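Local coordinates for DUF4276 family protein (PDB 2P62) that is of unknown function but belongs to a family in the Toprim-like clan, being built round a mixed beta sheet flanked by helices, at residues S81-L86 and V125-K130; V119-I124 and L236-G241; R70-L75 and L109-E114; Y25-A30 and I58-I63. One frame throughout, in Å; residues are numbered along the deposited sequence.

Interaction 1: S81-L86 and V125-K130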
loop_
_atom_site.group_PDB
_atom_site.type_symbol
_atom_site.label_atom_id
_atom_site.label_comp_id
_atom_site.label_asym_id
_atom_site.label_seq_id
_atom_site.Cartn_x
_atom_site.Cartn_y
_atom_site.Cartn_z
ATOM N N SER A 81 -1.094 23.144 23.937
ATOM C CA SER A 81 -1.075 24.250 22.988
ATOM C C SER A 81 -2.417 24.987 23.037
ATOM O O SER A 81 -2.457 26.213 22.950
ATOM C CB SER A 81 -0.800 23.739 21.567
ATOM O OG SER A 81 0.464 23.097 21.486
ATOM N N VAL A 82 -3.515 24.250 23.184
ATOM C CA VAL A 82 -4.822 24.891 23.250
ATOM C C VAL A 82 -4.950 25.702 24.546
ATOM O O VAL A 82 -5.474 26.814 24.544
ATOM C CB VAL A 82 -5.980 23.851 23.166
ATOM C CG1 VAL A 82 -7.333 24.544 23.363
ATOM C CG2 VAL A 82 -5.956 23.153 21.816
ATOM N N LYS A 83 -4.465 25.156 25.654
ATOM C CA LYS A 83 -4.549 25.880 26.916
ATOM C C LYS A 83 -3.782 27.198 26.798
ATOM O O LYS A 83 -4.246 28.239 27.260
ATOM C CB LYS A 83 -3.961 25.056 28.064
ATOM C CG LYS A 83 -4.278 25.632 29.442
ATOM C CD LYS A 83 -3.234 25.268 30.495
ATOM C CE LYS A 83 -3.145 23.766 30.735
ATOM N NZ LYS A 83 -2.050 23.431 31.698
ATOM N N LEU A 84 -2.608 27.138 26.173
ATOM C CA LEU A 84 -1.756 28.306 25.979
ATOM C C LEU A 84 -2.288 29.242 24.898
ATOM O O LEU A 84 -1.870 30.394 24.815
ATOM C CB LEU A 84 -0.333 27.865 25.612
ATOM C CG LEU A 84 0.468 27.165 26.717
ATOM C CD1 LEU A 84 1.760 26.586 26.153
ATOM C CD2 LEU A 84 0.768 28.164 27.821
ATOM N N GLY A 85 -3.206 28.745 24.071
ATOM C CA GLY A 85 -3.770 29.563 23.008
ATOM C C GLY A 85 -2.903 29.640 21.756
ATOM O O GLY A 85 -2.930 30.649 21.053
ATOM N N LEU A 86 -2.154 28.571 21.475
ATOM C CA LEU A 86 -1.263 28.487 20.316
ATOM C C LEU A 86 -1.845 27.648 19.163
ATOM O O LEU A 86 -1.283 27.613 18.072
ATOM C CB LEU A 86 0.086 27.889 20.742
ATOM C CG LEU A 86 0.704 28.439 22.035
ATOM C CD1 LEU A 86 2.025 27.728 22.328
ATOM C CD2 LEU A 86 0.917 29.947 21.905
ATOM N N VAL A 125 -14.540 16.324 27.605
ATOM C CA VAL A 125 -14.180 17.725 27.441
ATOM C C VAL A 125 -13.130 18.132 28.458
ATOM O O VAL A 125 -13.309 17.963 29.662
ATOM C CB VAL A 125 -15.426 18.665 27.590
ATOM C CG1 VAL A 125 -15.050 20.094 27.253
ATOM C CG2 VAL A 125 -16.562 18.200 26.685
ATOM N N THR A 126 -12.021 18.657 27.954
ATOM C CA THR A 126 -10.939 19.105 28.809
ATOM C C THR A 126 -10.221 20.208 28.053
ATOM O O THR A 126 -10.064 20.132 26.834
ATOM C CB THR A 126 -9.963 17.947 29.142
ATOM O OG1 THR A 126 -8.944 18.414 30.032
ATOM C CG2 THR A 126 -9.318 17.404 27.891
ATOM N N GLU A 127 -9.816 21.250 28.774
ATOM C CA GLU A 127 -9.124 22.370 28.154
ATOM C C GLU A 127 -10.019 22.966 27.067
ATOM O O GLU A 127 -9.530 23.551 26.109
ATOM C CB GLU A 127 -7.806 21.881 27.544
ATOM C CG GLU A 127 -6.524 22.334 28.248
ATOM C CD GLU A 127 -6.548 22.193 29.770
ATOM O OE1 GLU A 127 -7.009 23.142 30.440
ATOM O OE2 GLU A 127 -6.103 21.143 30.290
ATOM N N GLY A 128 -11.332 22.809 27.215
ATOM C CA GLY A 128 -12.259 23.341 26.229
ATOM C C GLY A 128 -12.301 22.552 24.930
ATOM O O GLY A 128 -12.945 22.964 23.967
ATOM N N VAL A 129 -11.621 21.411 24.895
ATOM C CA VAL A 129 -11.582 20.581 23.688
ATOM C C VAL A 129 -12.445 19.322 23.812
ATOM O O VAL A 129 -12.309 18.563 24.773
ATOM C CB VAL A 129 -10.114 20.152 23.361
ATOM C CG1 VAL A 129 -10.091 19.150 22.220
ATOM C CG2 VAL A 129 -9.273 21.382 23.001
ATOM N N LYS A 130 -13.322 19.102 22.833
ATOM C CA LYS A 130 -14.178 17.919 22.834
ATOM C C LYS A 130 -13.453 16.710 22.240
ATOM O O LYS A 130 -13.159 16.675 21.050
ATOM C CB LYS A 130 -15.466 18.178 22.042
ATOM C CG LYS A 130 -16.467 19.069 22.740
ATOM C CD LYS A 130 -17.757 19.161 21.948
ATOM C CE LYS A 130 -18.689 20.177 22.579
ATOM N NZ LYS A 130 -17.977 21.472 22.760
#
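V82 and K83, on the last turn of helix 71-84, meet a tight hairpin turn through E127 and V129. V82 puts CG1 against V129 CG2 at 3.7 Å, and the same methyl lies 3.7 Å from the carbonyl oxygen E127 O. It gets there because CG1 stands anti to the backbone N (chi1 175°), while the second methyl, V82 CG2, also lies alongside V129 CG2 at 3.9 Å. The two valines thus meet by three methyl groups; of the two, V129 is the more buried. One residue on, the aliphatic chain of K83 crosses the E127 side chain: K83 CB rests on E127 CG at 3.7 Å, and K83 CE comes within 3.9 Å of E127 CD. The charged ends do not meet, K83 NZ staying 4.9 Å from E127 OE2, so their attraction is at most a general electrostatic one. The carboxylate instead forms a salt bridge from OE2 to R115. With an alanine here in place of E127, R115 would probably lose its ionic mate and the K83 chain the surface it lies across. Further out, T126 and V129 exchange backbone hydrogen bonds, V129 N to T126 O being 2.8 Å, across a turn in which E127 and G128 take positive phi. The helix ends in a Schellman motif with G85 at C-prime and L86 N bonded to S81 O at 2.8 Å. The arrangement is a beta hairpin with a two-residue type I' turn, joining strands 123-126 and 129-136, set against the C-terminal end of a helix in a beta-alpha-beta crossover between the parallel strands 58-63 and 89-97.

Interaction 2: V119-I124 and L236-G241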
loop_
_atom_site.group_PDB
_atom_site.type_symbol
_atom_site.label_atom_id
_atom_site.label_comp_id
_atom_site.label_asym_id
_atom_site.label_seq_id
_atom_site.Cartn_x
_atom_site.Cartn_y
_atom_site.Cartn_z
ATOM N N VAL A 119 -17.804 15.041 30.921
ATOM C CA VAL A 119 -18.359 14.319 29.790
ATOM C C VAL A 119 -19.635 14.973 29.282
ATOM O O VAL A 119 -20.545 15.282 30.046
ATOM C CB VAL A 119 -18.608 12.860 30.172
ATOM C CG1 VAL A 119 -19.261 12.107 29.023
ATOM C CG2 VAL A 119 -17.282 12.223 30.541
ATOM N N ASP A 120 -19.688 15.181 27.977
ATOM C CA ASP A 120 -20.827 15.827 27.360
ATOM C C ASP A 120 -21.104 15.166 26.023
ATOM O O ASP A 120 -20.242 15.154 25.147
ATOM C CB ASP A 120 -20.511 17.311 27.167
ATOM C CG ASP A 120 -21.672 18.084 26.599
ATOM O OD1 ASP A 120 -21.457 19.251 26.202
ATOM O OD2 ASP A 120 -22.796 17.533 26.555
ATOM N N ASN A 121 -22.306 14.611 25.875
ATOM C CA ASN A 121 -22.709 13.939 24.642
ATOM C C ASN A 121 -21.719 12.853 24.259
ATOM O O ASN A 121 -21.307 12.759 23.103
ATOM C CB ASN A 121 -22.810 14.941 23.489
ATOM C CG ASN A 121 -23.928 15.949 23.685
ATOM O OD1 ASN A 121 -24.009 16.950 22.963
ATOM N ND2 ASN A 121 -24.805 15.688 24.656
ATOM N N GLY A 122 -21.330 12.038 25.233
ATOM C CA GLY A 122 -20.388 10.973 24.948
ATOM C C GLY A 122 -18.981 11.451 24.623
ATOM O O GLY A 122 -18.137 10.652 24.230
ATOM N N ALA A 123 -18.716 12.745 24.775
ATOM C CA ALA A 123 -17.380 13.263 24.506
ATOM C C ALA A 123 -16.680 13.637 25.809
ATOM O O ALA A 123 -17.334 13.929 26.809
ATOM C CB ALA A 123 -17.462 14.467 23.598
ATOM N N ILE A 124 -15.350 13.602 25.802
ATOM C CA ILE A 124 -14.553 13.961 26.979
ATOM C C ILE A 124 -14.099 15.408 26.746
ATOM O O ILE A 124 -13.368 15.691 25.793
ATOM C CB ILE A 124 -13.300 13.034 27.125
ATOM C CG1 ILE A 124 -13.737 11.578 27.282
ATOM C CG2 ILE A 124 -12.480 13.426 28.345
ATOM C CD1 ILE A 124 -12.582 10.600 27.342
ATOM N N LEU A 236 -19.798 11.218 11.575
ATOM C CA LEU A 236 -19.442 12.017 10.415
ATOM C C LEU A 236 -20.085 13.390 10.496
ATOM O O LEU A 236 -19.439 14.407 10.235
ATOM C CB LEU A 236 -19.891 11.312 9.132
ATOM C CG LEU A 236 -19.113 10.028 8.815
ATOM C CD1 LEU A 236 -19.869 9.153 7.823
ATOM C CD2 LEU A 236 -17.747 10.424 8.285
ATOM N N GLU A 237 -21.358 13.420 10.871
ATOM C CA GLU A 237 -22.076 14.685 10.956
ATOM C C GLU A 237 -21.519 15.589 12.051
ATOM O O GLU A 237 -21.727 16.796 12.023
ATOM C CB GLU A 237 -23.576 14.427 11.152
ATOM C CG GLU A 237 -24.170 13.557 10.046
ATOM C CD GLU A 237 -25.672 13.374 10.164
ATOM O OE1 GLU A 237 -26.175 13.258 11.304
ATOM O OE2 GLU A 237 -26.348 13.329 9.114
ATOM N N ARG A 238 -20.792 14.999 12.995
ATOM C CA ARG A 238 -20.183 15.757 14.079
ATOM C C ARG A 238 -18.874 16.367 13.571
ATOM O O ARG A 238 -18.604 17.558 13.774
ATOM C CB ARG A 238 -19.903 14.839 15.269
ATOM C CG ARG A 238 -20.183 15.477 16.612
ATOM C CD ARG A 238 -21.614 15.975 16.650
ATOM N NE ARG A 238 -21.960 16.625 17.910
ATOM C CZ ARG A 238 -22.189 15.980 19.048
ATOM N NH1 ARG A 238 -22.500 16.669 20.137
ATOM N NH2 ARG A 238 -22.115 14.654 19.096
ATOM N N MET A 239 -18.072 15.528 12.913
ATOM C CA MET A 239 -16.796 15.932 12.337
ATOM C C MET A 239 -17.042 17.155 11.459
ATOM O O MET A 239 -16.340 18.162 11.557
ATOM C CB MET A 239 -16.206 14.790 11.490
ATOM C CG MET A 239 -15.844 13.499 12.247
ATOM S SD MET A 239 -15.201 12.206 11.131
ATOM C CE MET A 239 -14.062 11.324 12.236
ATOM N N VAL A 240 -18.054 17.067 10.606
ATOM C CA VAL A 240 -18.387 18.172 9.729
ATOM C C VAL A 240 -19.440 19.028 10.422
ATOM O O VAL A 240 -20.046 18.599 11.399
ATOM C CB VAL A 240 -18.924 17.659 8.392
ATOM C CG1 VAL A 240 -19.190 18.820 7.469
ATOM C CG2 VAL A 240 -17.909 16.723 7.766
ATOM N N GLY A 241 -19.668 20.241 9.946
ATOM C CA GLY A 241 -20.663 21.057 10.619
ATOM C C GLY A 241 -20.384 21.302 12.101
ATOM O O GLY A 241 -19.274 20.984 12.580
ATOM O OXT GLY A 241 -21.272 21.834 12.798
#
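N121 and R238 reach for each other between a hairpin turn and the last helix of the chain, and the touch is confined to this pair. On N121 the CB lies at the edge of the R238 guanidinium, in its plane, 3.8 Å from NH1. CG stands anti to the carbonyl carbon (chi1 -66°) and comes to 3.9 Å from the same nitrogen. At the tip, OD1 accepts a weak hydrogen bond from R238 NH1: the two atoms are 3.2 Å apart, but the N-H...O angle is only 129°, so the hydrogen points well aside of the oxygen. OD1 also sits at the guanidinium edge, near its plane, yet the amide and guanidinium planes are turned 43° apart and the side chains cross at about a right angle. CB, CG and OD1 of N121 therefore all have R238 NH1 as their neighbour. The backbones are far from each other, N121 CA and R238 CA being 11.0 Å apart, and it is mainly the long arginine, bent at chi2 and straight at chi3, that spans the interval. D120 OD2 lies 6.5 Å from R238 NH1, too distant for a salt bridge, though its charge may help draw the arginine to this side. N121 itself is presented by a type I' turn, closed by paired backbone bonds between D120 and A123. The turn joins strands 118-120 and 123-126 at the edge of the sheet; R238 comes to it from helix 233-239, passing Y132 of strand 129-136. L236 and M239 of that helix, and V240 just after it, pack on helix 11-23.

Interaction 3: R70-L75 and L109-E114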
loop_
_atom_site.group_PDB
_atom_site.type_symbol
_atom_site.label_atom_id
_atom_site.label_comp_id
_atom_site.label_asym_id
_atom_site.label_seq_id
_atom_site.Cartn_x
_atom_site.Cartn_y
_atom_site.Cartn_z
ATOM N N ARG A 70 2.448 6.975 21.045
ATOM C CA ARG A 70 2.599 8.389 20.733
ATOM C C ARG A 70 1.274 9.154 20.798
ATOM O O ARG A 70 1.276 10.382 20.900
ATOM C CB ARG A 70 3.225 8.562 19.347
ATOM C CG ARG A 70 4.138 9.780 19.245
ATOM C CD ARG A 70 4.348 10.237 17.811
ATOM N NE ARG A 70 5.241 11.392 17.740
ATOM C CZ ARG A 70 6.560 11.334 17.915
ATOM N NH1 ARG A 70 7.150 10.171 18.169
ATOM N NH2 ARG A 70 7.290 12.439 17.840
ATOM N N ILE A 71 0.154 8.433 20.737
ATOM C CA ILE A 71 -1.175 9.047 20.800
ATOM C C ILE A 71 -1.296 9.982 22.013
ATOM O O ILE A 71 -1.727 11.130 21.883
ATOM C CB ILE A 71 -2.300 7.976 20.899
ATOM C CG1 ILE A 71 -2.268 7.045 19.684
ATOM C CG2 ILE A 71 -3.658 8.654 21.033
ATOM C CD1 ILE A 71 -2.469 7.728 18.352
ATOM N N PRO A 72 -0.928 9.499 23.212
ATOM C CA PRO A 72 -1.022 10.355 24.398
ATOM C C PRO A 72 -0.066 11.542 24.294
ATOM O O PRO A 72 -0.342 12.638 24.788
ATOM C CB PRO A 72 -0.651 9.408 25.537
ATOM C CG PRO A 72 0.312 8.463 24.879
ATOM C CD PRO A 72 -0.383 8.176 23.567
ATOM N N LYS A 73 1.065 11.303 23.645
ATOM C CA LYS A 73 2.071 12.337 23.454
ATOM C C LYS A 73 1.467 13.428 22.565
ATOM O O LYS A 73 1.652 14.623 22.807
ATOM C CB LYS A 73 3.318 11.708 22.818
ATOM C CG LYS A 73 4.532 12.622 22.654
ATOM C CD LYS A 73 4.601 13.234 21.251
ATOM C CE LYS A 73 6.034 13.230 20.690
ATOM N NZ LYS A 73 7.040 13.918 21.569
ATOM N N VAL A 74 0.720 13.010 21.550
ATOM C CA VAL A 74 0.082 13.954 20.643
ATOM C C VAL A 74 -1.026 14.741 21.332
ATOM O O VAL A 74 -1.164 15.941 21.115
ATOM C CB VAL A 74 -0.518 13.230 19.433
ATOM C CG1 VAL A 74 -1.324 14.210 18.583
ATOM C CG2 VAL A 74 0.591 12.606 18.621
ATOM N N LEU A 75 -1.810 14.053 22.158
ATOM C CA LEU A 75 -2.912 14.676 22.877
ATOM C C LEU A 75 -2.424 15.714 23.865
ATOM O O LEU A 75 -3.013 16.787 24.001
ATOM C CB LEU A 75 -3.728 13.619 23.631
ATOM C CG LEU A 75 -4.872 12.950 22.872
ATOM C CD1 LEU A 75 -5.419 11.754 23.651
ATOM C CD2 LEU A 75 -5.961 13.985 22.648
ATOM N N LEU A 109 -9.387 8.020 27.846
ATOM C CA LEU A 109 -9.423 8.591 29.185
ATOM C C LEU A 109 -8.107 8.383 29.948
ATOM O O LEU A 109 -7.662 9.265 30.697
ATOM C CB LEU A 109 -10.584 7.985 29.978
ATOM C CG LEU A 109 -10.884 8.710 31.292
ATOM C CD1 LEU A 109 -11.422 10.109 30.990
ATOM C CD2 LEU A 109 -11.884 7.921 32.102
ATOM N N SER A 110 -7.494 7.215 29.761
ATOM C CA SER A 110 -6.230 6.882 30.421
ATOM C C SER A 110 -5.071 7.768 29.950
ATOM O O SER A 110 -3.995 7.743 30.542
ATOM C CB SER A 110 -5.860 5.413 30.170
ATOM O OG SER A 110 -5.290 5.244 28.868
ATOM N N PHE A 111 -5.289 8.536 28.885
ATOM C CA PHE A 111 -4.264 9.437 28.356
ATOM C C PHE A 111 -4.382 10.828 28.970
ATOM O O PHE A 111 -3.448 11.622 28.897
ATOM C CB PHE A 111 -4.392 9.563 26.827
ATOM C CG PHE A 111 -4.175 8.274 26.092
ATOM C CD1 PHE A 111 -4.864 8.004 24.916
ATOM C CD2 PHE A 111 -3.310 7.313 26.597
ATOM C CE1 PHE A 111 -4.700 6.795 24.261
ATOM C CE2 PHE A 111 -3.136 6.099 25.950
ATOM C CZ PHE A 111 -3.834 5.840 24.780
ATOM N N LEU A 112 -5.528 11.118 29.580
ATOM C CA LEU A 112 -5.782 12.432 30.162
ATOM C C LEU A 112 -5.583 12.554 31.664
ATOM O O LEU A 112 -6.512 12.905 32.392
ATOM C CB LEU A 112 -7.204 12.870 29.822
ATOM C CG LEU A 112 -7.560 12.866 28.338
ATOM C CD1 LEU A 112 -9.018 13.219 28.205
ATOM C CD2 LEU A 112 -6.677 13.855 27.572
ATOM N N ARG A 113 -4.373 12.280 32.131
ATOM C CA ARG A 113 -4.073 12.384 33.557
ATOM C C ARG A 113 -3.739 13.842 33.933
ATOM O O ARG A 113 -3.181 14.580 33.125
ATOM C CB ARG A 113 -2.904 11.454 33.885
ATOM C CG ARG A 113 -3.178 10.501 35.026
ATOM C CD ARG A 113 -2.573 11.026 36.312
ATOM N NE ARG A 113 -1.132 11.229 36.179
ATOM C CZ ARG A 113 -0.316 11.507 37.194
ATOM N NH1 ARG A 113 -0.798 11.614 38.428
ATOM N NH2 ARG A 113 0.981 11.688 36.973
ATOM N N GLU A 114 -4.091 14.254 35.149
ATOM C CA GLU A 114 -3.833 15.625 35.615
ATOM C C GLU A 114 -4.633 16.647 34.801
ATOM O O GLU A 114 -4.210 17.798 34.634
ATOM C CB GLU A 114 -2.337 15.972 35.525
ATOM C CG GLU A 114 -1.433 15.169 36.458
ATOM C CD GLU A 114 -1.602 15.537 37.929
ATOM O OE1 GLU A 114 -0.987 14.861 38.781
ATOM O OE2 GLU A 114 -2.338 16.500 38.239
#
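The F111 ring is laid over P72 and bordered by I71 and L75, all three on the first turns of helix 71-84. P72 lies under one face: its CD stands 4.2 Å from the ring centroid and only 11° off the ring normal, a CH-pi contact made almost over the centre. The neighbouring P72 CB is closer to the rim, 3.5 Å from F111 CD2, so the pyrrolidine extends from the middle of the face toward one side. I71 CG2 approaches obliquely, 3.9 Å from F111 CE1. L75, whose side chain runs at about a right angle to that of F111, brings CD1 to 4.0 Å from F111 CB. The ring reaches this site with CG anti to the carbonyl carbon (chi1 -63°), projecting from a type I turn, L109 to L112. No polar group takes part across the contact. Substituting a serine at F111 would probably open a gap over P72 and leave the I71 and L75 methyls without their aromatic partner. W107 of helix 104-109 meets the F111 ring edge-to-face, while L112, next in sequence, packs on I124 of strand 123-126; the loop thus sits between that helix, the sheet and the N-terminal end of helix 71-84.

Interaction 4: Y25-A30 and I58-I63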
loop_
_atom_site.group_PDB
_atom_site.type_symbol
_atom_site.label_atom_id
_atom_site.label_comp_id
_atom_site.label_asym_id
_atom_site.label_seq_id
_atom_site.Cartn_x
_atom_site.Cartn_y
_atom_site.Cartn_z
ATOM N N TYR A 25 -19.079 14.744 1.668
ATOM C CA TYR A 25 -19.319 16.027 2.330
ATOM C C TYR A 25 -18.684 17.258 1.701
ATOM O O TYR A 25 -18.701 18.320 2.302
ATOM C CB TYR A 25 -18.940 15.959 3.821
ATOM C CG TYR A 25 -19.774 14.973 4.596
ATOM C CD1 TYR A 25 -19.346 13.666 4.767
ATOM C CD2 TYR A 25 -21.028 15.325 5.090
ATOM C CE1 TYR A 25 -20.143 12.726 5.403
ATOM C CE2 TYR A 25 -21.842 14.387 5.733
ATOM C CZ TYR A 25 -21.388 13.088 5.882
ATOM O OH TYR A 25 -22.171 12.137 6.494
ATOM N N GLY A 26 -18.116 17.118 0.507
ATOM C CA GLY A 26 -17.530 18.262 -0.164
ATOM C C GLY A 26 -16.198 18.776 0.344
ATOM O O GLY A 26 -15.748 19.839 -0.071
ATOM N N PHE A 27 -15.551 18.048 1.237
ATOM C CA PHE A 27 -14.267 18.513 1.726
ATOM C C PHE A 27 -13.188 18.346 0.654
ATOM O O PHE A 27 -13.226 17.401 -0.136
ATOM C CB PHE A 27 -13.895 17.751 3.000
ATOM C CG PHE A 27 -14.361 18.421 4.257
ATOM C CD1 PHE A 27 -13.490 19.221 4.987
ATOM C CD2 PHE A 27 -15.669 18.280 4.697
ATOM C CE1 PHE A 27 -13.913 19.876 6.143
ATOM C CE2 PHE A 27 -16.105 18.933 5.853
ATOM C CZ PHE A 27 -15.224 19.732 6.577
ATOM N N ARG A 28 -12.237 19.276 0.622
ATOM C CA ARG A 28 -11.146 19.231 -0.350
ATOM C C ARG A 28 -9.778 19.207 0.339
ATOM O O ARG A 28 -9.603 19.781 1.412
ATOM C CB ARG A 28 -11.233 20.439 -1.285
ATOM C CG ARG A 28 -10.333 20.338 -2.509
ATOM C CD ARG A 28 -10.591 19.037 -3.279
ATOM N NE ARG A 28 -9.613 17.983 -2.987
ATOM C CZ ARG A 28 -9.874 16.681 -3.080
ATOM N NH1 ARG A 28 -11.084 16.269 -3.446
ATOM N NH2 ARG A 28 -8.920 15.792 -2.829
ATOM N N GLU A 29 -8.806 18.539 -0.273
ATOM C CA GLU A 29 -7.467 18.466 0.309
ATOM C C GLU A 29 -6.727 19.801 0.212
ATOM O O GLU A 29 -6.765 20.464 -0.821
ATOM C CB GLU A 29 -6.649 17.369 -0.380
ATOM C CG GLU A 29 -5.248 17.183 0.200
ATOM C CD GLU A 29 -4.628 15.856 -0.194
ATOM O OE1 GLU A 29 -3.455 15.612 0.170
ATOM O OE2 GLU A 29 -5.318 15.052 -0.860
ATOM N N ALA A 30 -6.059 20.186 1.298
ATOM C CA ALA A 30 -5.306 21.439 1.359
ATOM C C ALA A 30 -4.457 21.658 0.113
ATOM O O ALA A 30 -3.929 20.708 -0.462
ATOM C CB ALA A 30 -4.421 21.454 2.591
ATOM N N ILE A 58 -13.951 25.039 8.171
ATOM C CA ILE A 58 -13.500 23.881 8.936
ATOM C C ILE A 58 -12.327 23.153 8.291
ATOM O O ILE A 58 -12.378 22.787 7.117
ATOM C CB ILE A 58 -14.612 22.838 9.113
ATOM C CG1 ILE A 58 -15.748 23.406 9.977
ATOM C CG2 ILE A 58 -14.019 21.564 9.730
ATOM C CD1 ILE A 58 -16.886 22.424 10.199
ATOM N N ALA A 59 -11.281 22.931 9.079
ATOM C CA ALA A 59 -10.106 22.199 8.620
ATOM C C ALA A 59 -10.019 20.894 9.411
ATOM O O ALA A 59 -10.050 20.904 10.638
ATOM C CB ALA A 59 -8.843 23.025 8.843
ATOM N N LEU A 60 -9.935 19.771 8.704
ATOM C CA LEU A 60 -9.810 18.474 9.353
ATOM C C LEU A 60 -8.395 17.965 9.135
ATOM O O LEU A 60 -7.963 17.759 8.000
ATOM C CB LEU A 60 -10.805 17.474 8.768
ATOM C CG LEU A 60 -12.275 17.853 8.943
ATOM C CD1 LEU A 60 -13.139 16.897 8.157
ATOM C CD2 LEU A 60 -12.642 17.853 10.417
ATOM N N VAL A 61 -7.668 17.786 10.231
ATOM C CA VAL A 61 -6.306 17.290 10.178
ATOM C C VAL A 61 -6.358 15.822 10.570
ATOM O O VAL A 61 -6.655 15.488 11.711
ATOM C CB VAL A 61 -5.403 18.067 11.157
ATOM C CG1 VAL A 61 -3.979 17.529 11.089
ATOM C CG2 VAL A 61 -5.421 19.559 10.803
ATOM N N ILE A 62 -6.080 14.948 9.611
ATOM C CA ILE A 62 -6.114 13.508 9.839
ATOM C C ILE A 62 -4.703 12.936 9.904
ATOM O O ILE A 62 -3.889 13.180 9.012
ATOM C CB ILE A 62 -6.865 12.805 8.696
ATOM C CG1 ILE A 62 -8.207 13.498 8.468
ATOM C CG2 ILE A 62 -7.059 11.327 9.007
ATOM C CD1 ILE A 62 -8.946 12.965 7.296
ATOM N N ILE A 63 -4.416 12.174 10.956
ATOM C CA ILE A 63 -3.104 11.551 11.113
ATOM C C ILE A 63 -3.264 10.067 11.396
ATOM O O ILE A 63 -4.262 9.649 11.981
ATOM C CB ILE A 63 -2.291 12.165 12.288
ATOM C CG1 ILE A 63 -3.039 11.970 13.604
ATOM C CG2 ILE A 63 -2.058 13.637 12.057
ATOM C CD1 ILE A 63 -2.287 12.495 14.806
#
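F27 alone carries the contact of 25-30 with strand 58-63, touching I58 and L60 there. Ahead of it, Y25 packs instead on L236 of the C-terminal helix, and G26, at positive phi, leads into F27. The F27 ring then meets two different groups in two different ways. Over one face comes the L60 CD1 methyl, 3.9 Å from the ring centroid and 18° off its normal, a CH-pi contact displaced toward the rim, where CD1 is 3.7 Å from F27 CE1. At the edge lie two atoms of I58: the methyl CG2, in the ring plane and 3.8 Å from F27 CZ, and the carbonyl oxygen I58 O, 3.4 Å from F27 CE1. I58 CG2 stands anti to its own backbone N, which helps place it beside the ring. I58 and L60, two apart on the strand, project to one side of the sheet, while A59 between them points away. After F27 the chain enters the short edge strand, where R28 forms a salt bridge with E22 and a backbone pair with E54; E29 and A30 run on along strand 51-55. Since 51-55 lies between 28-29 and 58-63 in the sheet, F27 reaches past it to the second strand. The chemistry is that of buried apolar contact: it rests on fit and dispersion, with perhaps a slight electrostatic pull between the ring's C-H edge and the I58 carbonyl.

In the fold
Interaction 4 is fully buried, interactions 1 and 3 are partly so, and interaction 2 lies at the surface. The chemistry changes with burial: methyl and aromatic contacts dominate 4 and 3, interaction 1 adds a charged fringe to a valine pair, and interaction 2 is one weak polar bond. Interactions 1 and 3 use opposite ends of helix 71-84, their centres 13 Å apart. Interactions 1 and 2 share strand 123-126, each using one of its two hairpin turns. I124 of 119-124 packs on L112 and L109 of 109-114, linking interactions 2 and 3, while V240 of 236-241 lies against F27, joining the C-terminus to interaction 4.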